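Local coordinates for protein polyphosphate kinase (Porphyromonas gingivalis, PDB 2O8R) that probably catalyses the reversible transfer of the terminal phosphate of ATP to form long-chain polyphosphate, at residues P34-I39 with P310-P315; K40-F45 with Y99-D104; F134-I139 with L217-P222; A165-E170 with R274-V279. The protein carries 3 engineered substitutions. One frame throughout, in Å; residues are numbered along the deposited sequence.

In the fold
Contacts 1 and 2 share helix 35-63: P34-I39 runs on into K40-F45, and the contact centres lie about 13 Å apart. Contact 1 fixes its first turn to a loop some 270 residues further along the chain, while contact 2 pairs the next turn with helix 83-112. In the middle domain the centres of contacts 3 and 4 lie about 19 Å apart, yet the two meet directly, with F221 CD1 3.7 Å from L168 CD1, so strand 163-169 is packed on both faces. Contacts 1 and 4 are about 36 Å apart, centre to centre. Contact 2 comes nearest a predicted ATP site, with L42 and N48 side chains about 10 Å apart; the others lie away from the predicted sites.

Contact 1: residues P34-I39 with P310-P315; sequences PVYDRI and PNPFAP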
# COMPACT_ATOMS: atom_id res chain seq x y z
N PRO A 34 -19.53 4.64 -23.18
CA PRO A 34 -19.82 3.48 -22.35
C PRO A 34 -19.97 3.91 -20.91
O PRO A 34 -19.13 4.68 -20.45
CB PRO A 34 -18.57 2.63 -22.51
CG PRO A 34 -18.10 2.95 -23.86
CD PRO A 34 -18.35 4.40 -24.04
N VAL A 35 -21.02 3.43 -20.22
CA VAL A 35 -21.39 3.99 -18.89
C VAL A 35 -20.24 4.14 -17.93
O VAL A 35 -20.11 5.19 -17.29
CB VAL A 35 -22.43 3.18 -18.09
CG1 VAL A 35 -23.74 3.90 -18.05
CG2 VAL A 35 -22.53 1.70 -18.52
N TYR A 36 -19.41 3.10 -17.81
CA TYR A 36 -18.37 3.14 -16.81
C TYR A 36 -17.34 4.23 -17.08
O TYR A 36 -16.76 4.78 -16.15
CB TYR A 36 -17.78 1.75 -16.54
CG TYR A 36 -18.68 0.97 -15.61
CD1 TYR A 36 -19.72 0.18 -16.09
CD2 TYR A 36 -18.52 1.07 -14.23
CE1 TYR A 36 -20.57 -0.50 -15.23
CE2 TYR A 36 -19.35 0.39 -13.36
CZ TYR A 36 -20.37 -0.38 -13.86
OH TYR A 36 -21.18 -1.04 -12.98
N ASP A 37 -17.19 4.61 -18.35
CA ASP A 37 -16.38 5.77 -18.71
C ASP A 37 -16.93 7.03 -18.06
O ASP A 37 -16.17 7.82 -17.51
CB ASP A 37 -16.32 5.98 -20.23
CG ASP A 37 -15.64 4.84 -20.95
OD1 ASP A 37 -15.15 3.88 -20.29
OD2 ASP A 37 -15.61 4.90 -22.19
N ARG A 38 -18.24 7.19 -18.13
CA ARG A 38 -18.90 8.35 -17.57
C ARG A 38 -18.84 8.35 -16.05
O ARG A 38 -18.53 9.37 -15.43
CB ARG A 38 -20.34 8.42 -18.05
CG ARG A 38 -20.45 8.48 -19.56
CD ARG A 38 -21.88 8.63 -19.96
NE ARG A 38 -22.43 7.41 -20.52
CZ ARG A 38 -23.73 7.19 -20.70
NH1 ARG A 38 -24.62 8.10 -20.34
NH2 ARG A 38 -24.14 6.04 -21.22
N ILE A 39 -19.13 7.19 -15.46
CA ILE A 39 -19.05 7.01 -14.01
C ILE A 39 -17.68 7.40 -13.43
O ILE A 39 -17.60 8.09 -12.40
CB ILE A 39 -19.39 5.55 -13.62
CG1 ILE A 39 -20.87 5.27 -13.91
CG2 ILE A 39 -19.03 5.28 -12.15
CD1 ILE A 39 -21.44 4.06 -13.20
N PRO A 310 -18.36 -1.56 -8.86
CA PRO A 310 -17.93 -2.66 -9.71
C PRO A 310 -18.68 -2.70 -11.02
O PRO A 310 -19.87 -2.39 -11.04
CB PRO A 310 -18.28 -3.90 -8.87
CG PRO A 310 -18.54 -3.41 -7.50
CD PRO A 310 -19.05 -2.03 -7.65
N ASN A 311 -17.98 -3.05 -12.10
CA ASN A 311 -18.61 -3.42 -13.36
C ASN A 311 -18.58 -4.94 -13.49
O ASN A 311 -17.57 -5.49 -13.94
CB ASN A 311 -17.88 -2.79 -14.53
CG ASN A 311 -18.40 -3.25 -15.90
OD1 ASN A 311 -19.38 -3.99 -16.01
ND2 ASN A 311 -17.73 -2.81 -16.94
N PRO A 312 -19.68 -5.62 -13.14
CA PRO A 312 -19.78 -7.07 -13.23
C PRO A 312 -19.83 -7.59 -14.67
O PRO A 312 -19.97 -8.80 -14.86
CB PRO A 312 -21.10 -7.37 -12.54
CG PRO A 312 -21.90 -6.17 -12.77
CD PRO A 312 -20.94 -5.04 -12.63
N PHE A 313 -19.72 -6.72 -15.66
CA PHE A 313 -19.62 -7.20 -17.04
C PHE A 313 -18.23 -7.03 -17.60
O PHE A 313 -18.05 -6.54 -18.70
CB PHE A 313 -20.70 -6.59 -17.91
CG PHE A 313 -22.06 -7.02 -17.51
CD1 PHE A 313 -22.46 -8.33 -17.70
CD2 PHE A 313 -22.93 -6.14 -16.89
CE1 PHE A 313 -23.71 -8.75 -17.31
CE2 PHE A 313 -24.18 -6.55 -16.50
CZ PHE A 313 -24.57 -7.86 -16.71
N ALA A 314 -17.26 -7.48 -16.81
CA ALA A 314 -15.84 -7.47 -17.14
C ALA A 314 -15.48 -6.38 -18.15
O ALA A 314 -15.63 -5.21 -17.79
CB ALA A 314 -15.35 -8.86 -17.54
N PRO A 315 -15.07 -6.74 -19.40
CA PRO A 315 -14.50 -5.69 -20.26
C PRO A 315 -15.55 -4.90 -21.04
O PRO A 315 -15.22 -3.94 -21.73
CB PRO A 315 -13.60 -6.47 -21.22
CG PRO A 315 -13.96 -7.93 -21.06
CD PRO A 315 -15.12 -8.02 -20.12
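N311 turns its CG away from the backbone N (chi1 174°), and this lays CB and the amide over one face of the Y36 ring. The loop here forms an Asx turn, docked on the first turn of helix 35-63. N311 CB sits over the middle of the ring, 3.5 Å from the Y36 ring centroid, as a CH-pi contact. From there the amide runs out over the CD1-CE1 side, stacked with its plane only 4° from that of the ring and N311 CG 3.6 Å from Y36 CE1. At the far end of the ring Y36 OH reaches P310 O at 2.7 Å in a weak hydrogen bond, so the tyrosine meets the loop through both face and hydroxyl. The amide is itself held in place: N311 OD1 accepts from F313 N at 2.8 Å, the donor standing 46° above the carbonyl plane, while ND2 bonds to R316 O. A backbone hydrogen bond between Y36 and L317 adds a second tie between helix and loop, and L110 of helix 83-112 also touches the tyrosine. On the opposite face of the Y36 ring, I39 CD1 lies 4.2 Å above the plane, offset toward the rim.

Contact 2: residues K40-F45 with Y99-D104; sequences KFLSIF and YRIFYD
This is a buried, wholly apolar helix-helix contact in the N-terminal domain, where L42 of helix 35-63 meets I101 and F102 of helix 83-112. The two helices belong to an all-helical bundle and run roughly antiparallel at this level, their nearest CA atoms, those of L42 and F102, being 8.4 Å apart. One leucine supplies the whole first side of the contact, dividing its two methyl groups between neighbouring residues of the other helix. L42 CD1 faces I101 at a loose 4.5 Å from its CG2. L42 CD2 turns instead to the phenyl group, and the leucine and phenylalanine side chains cross at about a right angle. F102 carries CG anti to the backbone N (chi1 -177°), which puts CG beside the carbonyl carbon and brings one ortho carbon, CD1, to the leucine. Helix 13-29 closes the bundle on a further side, with A28 against L42 and L25 against I101, while I106 of helix 83-112 touches both L42 and I101. One turn beyond the leucine, F45 meets the ring of Y98, again on helix 83-112. Further along helix 35-63 comes N48, predicted to bind ATP, its side chain about 10 Å from that of L42. The closest touch between K40-F45 and Y99-D104 is L42 CD2 to F102 CD1, 4.1 Å.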
# COMPACT_ATOMS: atom_id res chain seq x y z
N LYS A 40 -16.61 6.95 -14.11
CA LYS A 40 -15.24 7.37 -13.81
C LYS A 40 -15.10 8.88 -13.77
O LYS A 40 -14.48 9.42 -12.85
CB LYS A 40 -14.24 6.80 -14.82
CG LYS A 40 -13.32 5.70 -14.29
CD LYS A 40 -14.08 4.51 -13.73
CE LYS A 40 -13.23 3.80 -12.70
NZ LYS A 40 -14.03 2.78 -11.98
N PHE A 41 -15.69 9.57 -14.74
CA PHE A 41 -15.57 11.02 -14.80
C PHE A 41 -16.36 11.76 -13.72
O PHE A 41 -15.96 12.83 -13.27
CB PHE A 41 -15.85 11.54 -16.22
CG PHE A 41 -14.64 11.56 -17.07
CD1 PHE A 41 -14.21 10.40 -17.69
CD2 PHE A 41 -13.86 12.70 -17.17
CE1 PHE A 41 -13.06 10.39 -18.45
CE2 PHE A 41 -12.72 12.69 -17.92
CZ PHE A 41 -12.31 11.53 -18.56
N LEU A 42 -17.47 11.17 -13.30
CA LEU A 42 -18.22 11.69 -12.17
C LEU A 42 -17.29 11.65 -10.95
O LEU A 42 -17.10 12.66 -10.27
CB LEU A 42 -19.46 10.83 -11.95
CG LEU A 42 -20.88 11.41 -11.85
CD1 LEU A 42 -21.08 12.60 -12.77
CD2 LEU A 42 -21.95 10.31 -12.09
N SER A 43 -16.70 10.49 -10.71
CA SER A 43 -15.76 10.31 -9.60
C SER A 43 -14.61 11.33 -9.64
O SER A 43 -14.31 11.98 -8.63
CB SER A 43 -15.24 8.87 -9.59
OG SER A 43 -13.87 8.80 -9.26
N ILE A 44 -13.99 11.46 -10.81
CA ILE A 44 -12.90 12.41 -11.04
C ILE A 44 -13.32 13.82 -10.68
O ILE A 44 -12.62 14.51 -9.93
CB ILE A 44 -12.38 12.38 -12.50
CG1 ILE A 44 -11.65 11.07 -12.78
CG2 ILE A 44 -11.46 13.57 -12.76
CD1 ILE A 44 -11.33 10.82 -14.26
N PHE A 45 -14.48 14.24 -11.19
CA PHE A 45 -15.04 15.56 -10.90
C PHE A 45 -15.13 15.80 -9.40
O PHE A 45 -14.80 16.88 -8.91
CB PHE A 45 -16.42 15.71 -11.53
CG PHE A 45 -17.16 16.94 -11.10
CD1 PHE A 45 -17.06 18.11 -11.83
CD2 PHE A 45 -17.97 16.93 -9.97
CE1 PHE A 45 -17.74 19.24 -11.44
CE2 PHE A 45 -18.65 18.05 -9.58
CZ PHE A 45 -18.54 19.22 -10.31
N TYR A 99 -26.19 15.69 -10.10
CA TYR A 99 -27.27 14.81 -9.68
C TYR A 99 -28.28 14.48 -10.78
O TYR A 99 -28.80 13.37 -10.84
CB TYR A 99 -27.93 15.34 -8.42
CG TYR A 99 -27.13 15.04 -7.17
CD1 TYR A 99 -27.29 13.83 -6.48
CD2 TYR A 99 -26.21 15.95 -6.67
CE1 TYR A 99 -26.56 13.55 -5.33
CE2 TYR A 99 -25.48 15.67 -5.52
CZ TYR A 99 -25.65 14.48 -4.87
OH TYR A 99 -24.93 14.23 -3.73
N ARG A 100 -28.52 15.45 -11.67
CA ARG A 100 -29.30 15.20 -12.87
C ARG A 100 -28.66 14.10 -13.70
O ARG A 100 -29.33 13.15 -14.09
CB ARG A 100 -29.47 16.48 -13.69
CG ARG A 100 -30.79 17.20 -13.43
CD ARG A 100 -30.98 18.38 -14.37
NE ARG A 100 -30.25 19.55 -13.91
CZ ARG A 100 -29.32 20.20 -14.62
NH1 ARG A 100 -29.01 19.79 -15.85
NH2 ARG A 100 -28.71 21.25 -14.09
N ILE A 101 -27.36 14.20 -13.95
CA ILE A 101 -26.65 13.15 -14.69
C ILE A 101 -26.76 11.82 -13.96
O ILE A 101 -27.06 10.80 -14.57
CB ILE A 101 -25.18 13.52 -14.93
CG1 ILE A 101 -25.11 14.79 -15.77
CG2 ILE A 101 -24.46 12.44 -15.70
CD1 ILE A 101 -23.78 15.44 -15.78
N PHE A 102 -26.56 11.85 -12.65
CA PHE A 102 -26.54 10.62 -11.85
C PHE A 102 -27.88 9.90 -11.81
O PHE A 102 -27.97 8.70 -12.08
CB PHE A 102 -26.04 10.91 -10.44
CG PHE A 102 -25.91 9.68 -9.58
CD1 PHE A 102 -24.95 8.72 -9.87
CD2 PHE A 102 -26.74 9.49 -8.49
CE1 PHE A 102 -24.82 7.59 -9.08
CE2 PHE A 102 -26.62 8.36 -7.70
CZ PHE A 102 -25.66 7.41 -8.00
N TYR A 103 -28.93 10.65 -11.47
CA TYR A 103 -30.25 10.06 -11.31
C TYR A 103 -31.01 9.89 -12.61
O TYR A 103 -31.80 8.96 -12.75
CB TYR A 103 -31.08 10.92 -10.36
CG TYR A 103 -30.70 10.80 -8.92
CD1 TYR A 103 -30.88 9.61 -8.24
CD2 TYR A 103 -30.17 11.88 -8.22
CE1 TYR A 103 -30.54 9.49 -6.92
CE2 TYR A 103 -29.83 11.77 -6.90
CZ TYR A 103 -30.02 10.57 -6.25
OH TYR A 103 -29.68 10.43 -4.93
N ASP A 104 -30.81 10.81 -13.55
CA ASP A 104 -31.59 10.80 -14.79
C ASP A 104 -30.93 10.02 -15.90
O ASP A 104 -31.60 9.64 -16.86
CB ASP A 104 -31.88 12.23 -15.27
CG ASP A 104 -32.56 13.06 -14.22
OD1 ASP A 104 -33.31 12.47 -13.41
OD2 ASP A 104 -32.34 14.29 -14.19

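Contact 3: residues F134-I139 with L217-P222; sequences FFHEEI and LDVVFP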
# COMPACT_ATOMS: atom_id res chain seq x y z
N PHE A 134 -26.01 -9.24 7.11
CA PHE A 134 -24.81 -8.47 6.80
C PHE A 134 -24.63 -7.33 7.78
O PHE A 134 -23.55 -7.15 8.34
CB PHE A 134 -24.91 -7.90 5.39
CG PHE A 134 -23.63 -7.27 4.87
CD1 PHE A 134 -22.59 -8.06 4.39
CD2 PHE A 134 -23.49 -5.89 4.79
CE1 PHE A 134 -21.44 -7.49 3.89
CE2 PHE A 134 -22.34 -5.32 4.29
CZ PHE A 134 -21.32 -6.12 3.83
N PHE A 135 -25.70 -6.57 7.98
CA PHE A 135 -25.64 -5.50 8.94
C PHE A 135 -25.24 -6.06 10.29
O PHE A 135 -24.30 -5.55 10.90
CB PHE A 135 -26.95 -4.73 9.06
CG PHE A 135 -26.91 -3.70 10.14
CD1 PHE A 135 -26.28 -2.48 9.92
CD2 PHE A 135 -27.43 -3.96 11.40
CE1 PHE A 135 -26.21 -1.52 10.93
CE2 PHE A 135 -27.36 -3.01 12.41
CZ PHE A 135 -26.75 -1.78 12.17
N HIS A 136 -25.91 -7.12 10.73
CA HIS A 136 -25.61 -7.68 12.06
C HIS A 136 -24.20 -8.23 12.17
O HIS A 136 -23.47 -7.85 13.08
CB HIS A 136 -26.67 -8.70 12.51
CG HIS A 136 -27.92 -8.06 13.04
ND1 HIS A 136 -28.97 -7.69 12.23
CD2 HIS A 136 -28.26 -7.69 14.30
CE1 HIS A 136 -29.92 -7.14 12.96
NE2 HIS A 136 -29.51 -7.12 14.22
N GLU A 137 -23.79 -9.09 11.24
CA GLU A 137 -22.49 -9.75 11.40
C GLU A 137 -21.31 -8.91 10.92
O GLU A 137 -20.21 -9.06 11.44
CB GLU A 137 -22.47 -11.10 10.68
CG GLU A 137 -23.45 -12.13 11.17
CD GLU A 137 -23.40 -13.41 10.33
OE1 GLU A 137 -22.73 -13.41 9.27
OE2 GLU A 137 -24.03 -14.41 10.73
N GLU A 138 -21.53 -8.04 9.93
CA GLU A 138 -20.41 -7.36 9.27
C GLU A 138 -20.32 -5.84 9.50
O GLU A 138 -19.23 -5.31 9.71
CB GLU A 138 -20.43 -7.65 7.77
CG GLU A 138 -20.33 -9.12 7.43
CD GLU A 138 -18.91 -9.60 7.23
OE1 GLU A 138 -17.97 -8.84 7.53
OE2 GLU A 138 -18.74 -10.75 6.77
N ILE A 139 -21.44 -5.13 9.42
CA ILE A 139 -21.43 -3.68 9.62
C ILE A 139 -21.41 -3.30 11.10
O ILE A 139 -20.52 -2.58 11.56
CB ILE A 139 -22.64 -2.99 8.99
CG1 ILE A 139 -22.67 -3.24 7.48
CG2 ILE A 139 -22.61 -1.51 9.28
CD1 ILE A 139 -23.79 -2.53 6.78
N LEU A 217 -31.20 1.23 11.71
CA LEU A 217 -30.90 2.15 12.79
C LEU A 217 -31.67 1.79 14.06
O LEU A 217 -31.19 2.03 15.17
CB LEU A 217 -31.21 3.59 12.37
CG LEU A 217 -30.23 4.28 11.42
CD1 LEU A 217 -30.81 5.56 10.89
CD2 LEU A 217 -28.93 4.57 12.14
N ASP A 218 -32.84 1.18 13.88
CA ASP A 218 -33.68 0.72 14.99
C ASP A 218 -33.01 -0.30 15.91
O ASP A 218 -33.34 -0.36 17.09
CB ASP A 218 -35.01 0.18 14.48
CG ASP A 218 -34.84 -0.72 13.28
OD1 ASP A 218 -34.65 -0.19 12.16
OD2 ASP A 218 -34.91 -1.95 13.46
N VAL A 219 -32.06 -1.09 15.39
CA VAL A 219 -31.33 -2.04 16.24
C VAL A 219 -30.21 -1.34 17.02
O VAL A 219 -29.81 -1.78 18.10
CB VAL A 219 -30.81 -3.30 15.48
CG1 VAL A 219 -31.61 -3.54 14.19
CG2 VAL A 219 -29.34 -3.22 15.19
N VAL A 220 -29.75 -0.22 16.47
CA VAL A 220 -28.66 0.55 17.07
C VAL A 220 -29.22 1.42 18.19
O VAL A 220 -28.58 1.63 19.23
CB VAL A 220 -27.95 1.40 15.99
CG1 VAL A 220 -26.94 2.35 16.61
CG2 VAL A 220 -27.27 0.49 14.98
N PHE A 221 -30.45 1.89 18.00
CA PHE A 221 -31.10 2.71 19.00
C PHE A 221 -32.43 2.08 19.45
O PHE A 221 -33.50 2.61 19.12
CB PHE A 221 -31.33 4.11 18.45
CG PHE A 221 -30.08 4.78 17.93
CD1 PHE A 221 -29.22 5.44 18.80
CD2 PHE A 221 -29.76 4.75 16.58
CE1 PHE A 221 -28.07 6.06 18.33
CE2 PHE A 221 -28.62 5.37 16.10
CZ PHE A 221 -27.77 6.02 16.98
N PRO A 222 -32.37 0.97 20.20
CA PRO A 222 -33.59 0.26 20.56
C PRO A 222 -34.57 1.11 21.39
O PRO A 222 -35.78 1.02 21.20
CB PRO A 222 -33.08 -0.92 21.38
CG PRO A 222 -31.74 -0.51 21.86
CD PRO A 222 -31.18 0.29 20.74
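Apolar contact dominates where two helices of the middle domain meet: F135 and H136, near the end of helix 125-139, face V219 and V220 of the short, weakly bonded helix 217-220, which L217 seats against strands 178-183 and 225-235. The two valines meet the phenyl group at its edge, near the ring plane: V219 CG2 lies 3.4 Å from F135 CE2, and V220 CG2 3.6 Å from F135 CZ. F135 holds CG anti to the backbone N (chi1 175°), which points the far end of the ring at the valine pair. V219 slides past it in the opposite direction, whereas V220 comes across at about a right angle. The ring of H216 stacks on F135.

The histidine adds a looser touch at the exposed margin. H136 and V219 approach from opposite directions, with H136 NE2 4.0 Å from V219 CG2, while ND1 bonds back to R132 O.

Backbone hydrogen bonds shape the helix rather than join the segments. F134 O accepts from E138 N at 2.7 Å and from I139 N at 3.1 Å, the two donors coming from opposite faces of the carbonyl plane in a wider, pi-type turn.

The second subunit lies close by: its F410 packs on F134 and E138, its V153 on F221, and V220 has backbone hydrogen bonds to that chain. The segments thus hold each other by apolar contact alone, while their backbone polar groups are used within each segment and, at V220, toward the second subunit.

Contact 4: residues A165-E170 with R274-V279; sequences AVRLKE and RMPDEV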
# COMPACT_ATOMS: atom_id res chain seq x y z
N ALA A 165 -25.90 11.63 10.50
CA ALA A 165 -26.50 12.28 11.65
C ALA A 165 -27.93 11.80 11.76
O ALA A 165 -28.71 11.92 10.81
CB ALA A 165 -26.45 13.77 11.50
N VAL A 166 -28.26 11.22 12.91
CA VAL A 166 -29.58 10.64 13.19
C VAL A 166 -30.35 11.48 14.20
O VAL A 166 -29.79 11.88 15.22
CB VAL A 166 -29.44 9.22 13.82
CG1 VAL A 166 -30.79 8.62 14.12
CG2 VAL A 166 -28.64 8.30 12.92
N ARG A 167 -31.62 11.75 13.91
CA ARG A 167 -32.51 12.42 14.86
C ARG A 167 -33.35 11.39 15.61
O ARG A 167 -33.96 10.52 15.00
CB ARG A 167 -33.44 13.37 14.12
CG ARG A 167 -34.50 14.01 14.98
CD ARG A 167 -35.11 15.20 14.28
NE ARG A 167 -36.10 14.81 13.29
CZ ARG A 167 -36.71 15.67 12.47
NH1 ARG A 167 -36.41 16.96 12.53
NH2 ARG A 167 -37.60 15.23 11.59
N LEU A 168 -33.38 11.50 16.93
CA LEU A 168 -34.09 10.53 17.76
C LEU A 168 -35.16 11.13 18.69
O LEU A 168 -34.93 12.17 19.31
CB LEU A 168 -33.08 9.75 18.60
CG LEU A 168 -31.98 9.05 17.81
CD1 LEU A 168 -30.74 8.86 18.68
CD2 LEU A 168 -32.48 7.72 17.26
N LYS A 169 -36.31 10.46 18.78
CA LYS A 169 -37.32 10.77 19.79
C LYS A 169 -37.53 9.54 20.66
O LYS A 169 -37.68 8.43 20.14
CB LYS A 169 -38.63 11.19 19.13
CG LYS A 169 -39.54 11.99 20.04
CD LYS A 169 -40.97 11.94 19.53
CE LYS A 169 -41.97 12.02 20.66
NZ LYS A 169 -43.25 11.32 20.32
N GLU A 170 -37.56 9.74 21.97
CA GLU A 170 -37.39 8.66 22.94
C GLU A 170 -38.68 7.90 23.30
O GLU A 170 -39.38 7.42 22.43
CB GLU A 170 -36.75 9.23 24.20
CG GLU A 170 -35.78 8.30 24.90
CD GLU A 170 -35.02 9.01 25.99
OE1 GLU A 170 -34.52 8.32 26.90
OE2 GLU A 170 -34.93 10.26 25.93
N ARG A 274 -32.41 17.60 2.55
CA ARG A 274 -33.63 17.36 3.32
C ARG A 274 -33.43 17.69 4.80
O ARG A 274 -34.39 17.68 5.57
CB ARG A 274 -34.07 15.89 3.20
CG ARG A 274 -34.49 15.44 1.82
CD ARG A 274 -34.51 13.92 1.70
NE ARG A 274 -35.83 13.34 1.95
CZ ARG A 274 -36.72 13.03 1.00
NH1 ARG A 274 -36.43 13.24 -0.28
NH2 ARG A 274 -37.89 12.50 1.33
N MSE A 275 -32.19 17.99 5.19
CA MSE A 275 -31.85 18.20 6.59
C MSE A 275 -32.34 19.55 7.07
O MSE A 275 -32.01 20.57 6.46
CB MSE A 275 -30.34 18.13 6.79
CG MSE A 275 -29.92 17.54 8.11
SE MSE A 275 -28.04 17.83 8.50
CE MSE A 275 -27.66 16.30 9.61
N PRO A 276 -33.14 19.56 8.16
CA PRO A 276 -33.55 20.79 8.83
C PRO A 276 -32.36 21.51 9.46
O PRO A 276 -31.38 20.87 9.82
CB PRO A 276 -34.51 20.29 9.92
CG PRO A 276 -34.94 18.93 9.46
CD PRO A 276 -33.74 18.37 8.78
N ASP A 277 -32.46 22.83 9.60
CA ASP A 277 -31.33 23.62 10.11
C ASP A 277 -31.11 23.45 11.60
O ASP A 277 -29.99 23.66 12.09
CB ASP A 277 -31.49 25.11 9.77
CG ASP A 277 -31.84 25.34 8.31
OD1 ASP A 277 -32.91 24.86 7.87
OD2 ASP A 277 -31.05 26.01 7.61
N GLU A 278 -32.15 23.05 12.33
CA GLU A 278 -32.04 22.78 13.76
C GLU A 278 -30.96 21.73 14.02
O GLU A 278 -30.15 21.88 14.94
CB GLU A 278 -33.37 22.32 14.36
CG GLU A 278 -34.49 23.34 14.26
CD GLU A 278 -35.48 22.99 13.17
OE1 GLU A 278 -36.29 22.05 13.38
OE2 GLU A 278 -35.47 23.65 12.12
N VAL A 279 -30.95 20.69 13.20
CA VAL A 279 -29.97 19.62 13.33
C VAL A 279 -28.60 20.06 12.78
O VAL A 279 -27.55 19.60 13.26
CB VAL A 279 -30.49 18.26 12.75
CG1 VAL A 279 -31.08 18.44 11.39
CG2 VAL A 279 -29.41 17.18 12.76
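The backbone of R167 hydrogen-bonds to M227 and D228 of the adjacent strand 225-235, while its side chain reaches P276, just before helix 277-283. The arginine chain starts anti to the backbone N, bends at chi3 (79°) and brings NH1 to 3.9 Å from P276 CG, the two side chains meeting at a slant. This is a contact of charge on hydrocarbon; the guanidinium also makes a cation-pi interaction with Y177. The carboxylate of E278 is near but does not touch, R167 NH1 and E278 OE1 being 5.2 Å apart, so any attraction would act at a distance.

Two residues earlier on the strand, and on the same face of the sheet, A165 receives the end of a selenomethionine. M275 extends beyond CG and sets its terminal CE 3.4 Å from A165 CB, reaching the small residue with its methyl group. Y230 of strand 225-235 touches both M275 and P276, and Y179 of strand 178-183 lies against V279, so the helix start is bedded across several strands. P276 occupies the N-cap position, and its O takes a weak bond from V279 N at 3.4 Å.

The intervening V166 turns its side chain away, toward the face on which L217 packs. Helix 277-283 follows strand 268-272 and leads on to strand 294-297, parallel and adjacent in the same sheet: the arrangement is that of a beta-alpha-beta crossover, its connecting helix laid on one face of the six-stranded mixed sheet of the middle domain.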